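Local coordinates for protein ribose 5-phosphate isomerase (Giardia lamblia, PDB 3S5P) that probably interconverts ribose 5-phosphate and ribulose 5-phosphate in the pentose phosphate pathway, at residues E114-R117 and N121-A124; F38-A43 and Y48-L53. One frame throughout, in Å; residues are numbered along the deposited sequence.

In the fold
Both interactions join a helix to the chain that follows it in a Rossmann-like alpha/beta/alpha fold, so each shows how a helix is turned back toward the parallel sheet. Interaction 1 closes the end of helix 110-118 just before strand 124-128 and is made mostly of polar bonds to backbone and side-chain oxygens, with a water at one edge; none of its touching residues is exposed. Interaction 2 lays helix 33-45 against 49-54, an edge strand of the sheet within this chain, and runs from aliphatic packing at buried Ala43 and Gln40 out to a polar pair at exposed Asp52. Their centres lie about 18 Å apart on opposite sides of the chain's centre, and only interaction 1 adjoins the second subunit.

Interaction 1: E114-R117 and N121-A124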
loop_
_atom_site.group_PDB
_atom_site.type_symbol
_atom_site.label_atom_id
_atom_site.label_comp_id
_atom_site.label_asym_id
_atom_site.label_seq_id
_atom_site.Cartn_x
_atom_site.Cartn_y
_atom_site.Cartn_z
ATOM N N GLU A 114 7.811 8.689 4.699
ATOM C CA GLU A 114 7.801 9.363 5.980
ATOM C C GLU A 114 6.564 8.961 6.801
ATOM O O GLU A 114 6.687 8.632 7.962
ATOM C CB GLU A 114 7.800 10.872 5.749
ATOM C CG GLU A 114 8.173 11.701 6.942
ATOM C CD GLU A 114 7.886 13.193 6.699
ATOM O OE1 GLU A 114 7.418 13.866 7.624
ATOM O OE2 GLU A 114 8.117 13.699 5.567
ATOM N N MET A 115 5.383 8.968 6.199
ATOM C CA MET A 115 4.190 8.594 6.973
ATOM C C MET A 115 4.173 7.095 7.296
ATOM O O MET A 115 3.801 6.709 8.397
ATOM C CB MET A 115 2.907 9.058 6.271
ATOM C CG MET A 115 2.814 10.581 6.110
ATOM S SD MET A 115 2.984 11.532 7.664
ATOM C CE MET A 115 4.678 12.038 7.586
ATOM N N ALA A 116 4.632 6.256 6.365
ATOM C CA ALA A 116 4.722 4.796 6.619
ATOM C C ALA A 116 5.491 4.451 7.885
ATOM O O ALA A 116 5.166 3.504 8.570
ATOM C CB ALA A 116 5.346 4.038 5.414
ATOM N N ARG A 117 6.538 5.199 8.166
ATOM C CA ARG A 117 7.313 4.981 9.375
ATOM C C ARG A 117 6.675 5.708 10.559
ATOM O O ARG A 117 6.327 5.069 11.557
ATOM C CB ARG A 117 8.778 5.386 9.167
ATOM C CG ARG A 117 9.555 4.470 8.156
ATOM C CD ARG A 117 9.879 3.063 8.726
ATOM N NE ARG A 117 10.509 3.108 10.048
ATOM C CZ ARG A 117 10.091 2.430 11.125
ATOM N NH1 ARG A 117 9.040 1.606 11.066
ATOM N NH2 ARG A 117 10.755 2.555 12.270
ATOM N N ASN A 121 4.472 2.519 11.369
ATOM C CA ASN A 121 5.522 1.603 11.842
ATOM C C ASN A 121 5.848 0.510 10.815
ATOM O O ASN A 121 6.026 -0.648 11.165
ATOM C CB ASN A 121 5.163 0.984 13.230
ATOM C CG ASN A 121 6.360 0.380 13.917
ATOM O OD1 ASN A 121 7.479 0.783 13.651
ATOM N ND2 ASN A 121 6.136 -0.632 14.779
ATOM N N ALA A 122 5.930 0.889 9.541
ATOM C CA ALA A 122 6.212 -0.072 8.500
ATOM C C ALA A 122 7.617 -0.625 8.730
ATOM O O ALA A 122 8.516 0.119 9.091
ATOM C CB ALA A 122 6.095 0.551 7.128
ATOM N N ASN A 123 7.776 -1.934 8.565
ATOM C CA ASN A 123 9.085 -2.547 8.591
ATOM C C ASN A 123 9.409 -3.202 7.244
ATOM O O ASN A 123 10.374 -3.926 7.135
ATOM C CB ASN A 123 9.203 -3.576 9.763
ATOM C CG ASN A 123 8.045 -4.554 9.806
ATOM O OD1 ASN A 123 7.232 -4.605 8.891
ATOM N ND2 ASN A 123 7.964 -5.335 10.874
ATOM N N ALA A 124 8.563 -2.984 6.234
ATOM C CA ALA A 124 8.839 -3.450 4.877
ATOM C C ALA A 124 8.462 -2.335 3.938
ATOM O O ALA A 124 7.433 -1.685 4.128
ATOM C CB ALA A 124 8.046 -4.708 4.555
HETATM O O HOH W 1 9.841 1.263 14.942
#
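Arg117 folds over the turn formed by Asn121 and Ala122, just beyond helix 110-118, where Asn121 takes a left-handed conformation and the chain heads for strand 124-128. This is a helix-to-strand connection of a Rossmann-like alpha/beta/alpha fold. At Asn121 a positive phi of 54° takes the backbone out of the helical path. Its amide still reaches back to the helix, Asn121 N donating to Arg117 O at 3.2 Å. The next bond is shorter and straighter: Ala122 N donates to Ala116 O at 2.9 Å, with an angle of 165° at the hydrogen. The methyl groups Ala116 CB and Ala122 CB meet at 4.0 Å, and both side chains also touch Ala105 on strand 104-106.

The Arg117 side chain starts out away from the turn, but in the one of its two modelled conformers described here, bends at chi2 and chi3 bring the guanidinium back across it. NH1 of Arg117 then donates to Asn121 OD1 at 3.1 Å, tilted from the amide's carbonyl plane; the guanidinium and amide planes are 42° apart. The same NH1 lies beside Ala122 O, but that approach is too short to be trusted in detail. Phe144 of helix 134-146 packs on both Arg117 and Ala122, while Ile90 of the second subunit lies against Ala116. In this conformer a water in the guanidinium plane completes a small polar ring: it accepts from Arg117 NH2 at 3.1 Å and donates to Asn121 OD1 at 2.7 Å, giving that oxygen two donors.

Interaction 2: F38-A43 and Y48-L53; sequences FLQQRA and YEVMDL
Ala43 meets Tyr48 at the close end of a helix-strand pair in which helix 38-43 and strand 49-53 run nearly antiparallel, their axes 8.6 Å apart at closest approach and 159° between their directions. They form the second half of the beta-alpha-beta unit made by strand 23-28, helix 33-45 and strand 49-54 in a Rossmann-like fold. Where the chain returns from the helix, Tyr48 N donates to Ala43 O at 3.0 Å. The Tyr48 ring also brings an edge to this oxygen: with CG anti to the carbonyl carbon (chi1 -62°), CD2 lies 3.3 Å from Ala43 O, which sits in the ring plane. Leu145 of helix 134-146 is a further neighbour of the ring.

On the strand, Val50 faces the helix between Ala43 and Gln40, about one turn apart. Its CG1 lies on Gln40 CG at 3.8 Å, the two side chains crossing at about a right angle, while Val50 CG2 fits between Gln40 O and Ala43 CB, 3.9 Å from the latter. Phe26 of the neighbouring strand 23-28 borders both Gln40 and Val50.

Beyond CG the Gln40 chain is extended, which carries its amide past the valine to the exposed Asp52. There the amide's orientation is supported from two directions: OE1 of Gln40 takes a hydrogen bond from Arg36 NE, and the nitrogen side is turned to the carboxylate. The resulting bond, Gln40 NE2 to Asp52 OD2 at 2.9 Å, is bent and comes from above the carboxylate plane.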
loop_
_atom_site.group_PDB
_atom_site.type_symbol
_atom_site.label_atom_id
_atom_site.label_comp_id
_atom_site.label_asym_id
_atom_site.label_seq_id
_atom_site.Cartn_x
_atom_site.Cartn_y
_atom_site.Cartn_z
ATOM N N PHE A 38 21.093 -1.177 -7.320
ATOM C CA PHE A 38 21.254 0.257 -7.300
ATOM C C PHE A 38 20.894 0.804 -5.894
ATOM O O PHE A 38 21.685 1.530 -5.290
ATOM C CB PHE A 38 20.398 0.850 -8.425
ATOM C CG PHE A 38 20.273 2.327 -8.378
ATOM C CD1 PHE A 38 21.261 3.137 -8.929
ATOM C CD2 PHE A 38 19.154 2.918 -7.796
ATOM C CE1 PHE A 38 21.155 4.508 -8.886
ATOM C CE2 PHE A 38 19.028 4.294 -7.752
ATOM C CZ PHE A 38 20.031 5.095 -8.291
ATOM N N LEU A 39 19.726 0.425 -5.369
ATOM C CA LEU A 39 19.289 0.829 -4.016
ATOM C C LEU A 39 20.221 0.281 -2.937
ATOM O O LEU A 39 20.488 0.959 -1.939
ATOM C CB LEU A 39 17.840 0.386 -3.728
ATOM C CG LEU A 39 16.755 0.899 -4.680
ATOM C CD1 LEU A 39 15.459 0.195 -4.402
ATOM C CD2 LEU A 39 16.594 2.393 -4.515
ATOM N N GLN A 40 20.719 -0.937 -3.150
ATOM C CA GLN A 40 21.751 -1.518 -2.255
ATOM C C GLN A 40 23.012 -0.655 -2.174
ATOM O O GLN A 40 23.456 -0.322 -1.065
ATOM C CB GLN A 40 22.120 -2.948 -2.655
ATOM C CG GLN A 40 21.114 -3.990 -2.186
ATOM C CD GLN A 40 21.290 -5.345 -2.868
ATOM O OE1 GLN A 40 20.381 -6.183 -2.851
ATOM N NE2 GLN A 40 22.462 -5.567 -3.466
ATOM N N GLN A 41 23.559 -0.275 -3.333
ATOM C CA GLN A 41 24.729 0.611 -3.387
ATOM C C GLN A 41 24.475 1.906 -2.622
ATOM O O GLN A 41 25.273 2.292 -1.774
ATOM C CB GLN A 41 25.138 0.915 -4.836
ATOM N N ARG A 42 23.344 2.551 -2.915
ATOM C CA ARG A 42 22.956 3.813 -2.270
ATOM C C ARG A 42 22.852 3.695 -0.743
ATOM O O ARG A 42 23.314 4.573 -0.020
ATOM C CB ARG A 42 21.630 4.348 -2.839
ATOM C CG ARG A 42 21.711 4.891 -4.263
ATOM C CD ARG A 42 22.536 6.174 -4.348
ATOM N NE ARG A 42 22.714 6.636 -5.727
ATOM C CZ ARG A 42 21.885 7.460 -6.376
ATOM N NH1 ARG A 42 20.795 7.919 -5.780
ATOM N NH2 ARG A 42 22.143 7.825 -7.631
ATOM N N ALA A 43 22.234 2.623 -0.259
ATOM C CA ALA A 43 22.154 2.401 1.185
ATOM C C ALA A 43 23.527 2.119 1.822
ATOM O O ALA A 43 23.790 2.590 2.924
ATOM C CB ALA A 43 21.151 1.303 1.516
ATOM N N TYR A 48 24.423 2.306 5.847
ATOM C CA TYR A 48 23.533 1.204 6.290
ATOM C C TYR A 48 24.192 -0.171 6.117
ATOM O O TYR A 48 25.040 -0.362 5.246
ATOM C CB TYR A 48 22.151 1.255 5.605
ATOM C CG TYR A 48 21.387 2.525 5.918
ATOM C CD1 TYR A 48 20.637 2.647 7.092
ATOM C CD2 TYR A 48 21.445 3.631 5.048
ATOM C CE1 TYR A 48 19.971 3.827 7.386
ATOM C CE2 TYR A 48 20.769 4.807 5.337
ATOM C CZ TYR A 48 20.043 4.899 6.504
ATOM O OH TYR A 48 19.384 6.068 6.779
ATOM N N GLU A 49 23.813 -1.116 6.964
ATOM C CA GLU A 49 24.307 -2.482 6.841
ATOM C C GLU A 49 23.339 -3.218 5.928
ATOM O O GLU A 49 22.214 -3.502 6.317
ATOM C CB GLU A 49 24.419 -3.152 8.221
ATOM N N VAL A 50 23.778 -3.472 4.705
ATOM C CA VAL A 50 22.973 -4.103 3.663
ATOM C C VAL A 50 23.093 -5.618 3.678
ATOM O O VAL A 50 24.204 -6.203 3.817
ATOM C CB VAL A 50 23.369 -3.583 2.237
ATOM C CG1 VAL A 50 22.820 -4.473 1.136
ATOM C CG2 VAL A 50 22.906 -2.142 2.037
ATOM N N MET A 51 21.941 -6.241 3.502
ATOM C CA MET A 51 21.825 -7.672 3.346
ATOM C C MET A 51 21.066 -7.940 2.068
ATOM O O MET A 51 19.847 -7.735 1.981
ATOM C CB MET A 51 21.089 -8.277 4.524
ATOM C CG MET A 51 21.910 -8.314 5.791
ATOM S SD MET A 51 20.875 -8.520 7.256
ATOM C CE MET A 51 19.587 -9.640 6.627
ATOM N N ASP A 52 21.818 -8.369 1.069
ATOM C CA ASP A 52 21.299 -8.745 -0.225
ATOM C C ASP A 52 20.829 -10.178 -0.090
ATOM O O ASP A 52 21.634 -11.075 0.144
ATOM C CB ASP A 52 22.432 -8.635 -1.247
ATOM C CG ASP A 52 22.012 -9.001 -2.665
ATOM O OD1 ASP A 52 21.097 -9.820 -2.890
ATOM O OD2 ASP A 52 22.648 -8.474 -3.579
ATOM N N LEU A 53 19.529 -10.391 -0.211
ATOM C CA LEU A 53 18.990 -11.734 -0.076
ATOM C C LEU A 53 18.771 -12.389 -1.416
ATOM O O LEU A 53 18.740 -13.619 -1.508
ATOM C CB LEU A 53 17.712 -11.732 0.744
ATOM C CG LEU A 53 18.001 -11.549 2.237
ATOM C CD1 LEU A 53 16.738 -11.199 2.917
ATOM C CD2 LEU A 53 18.613 -12.803 2.844
#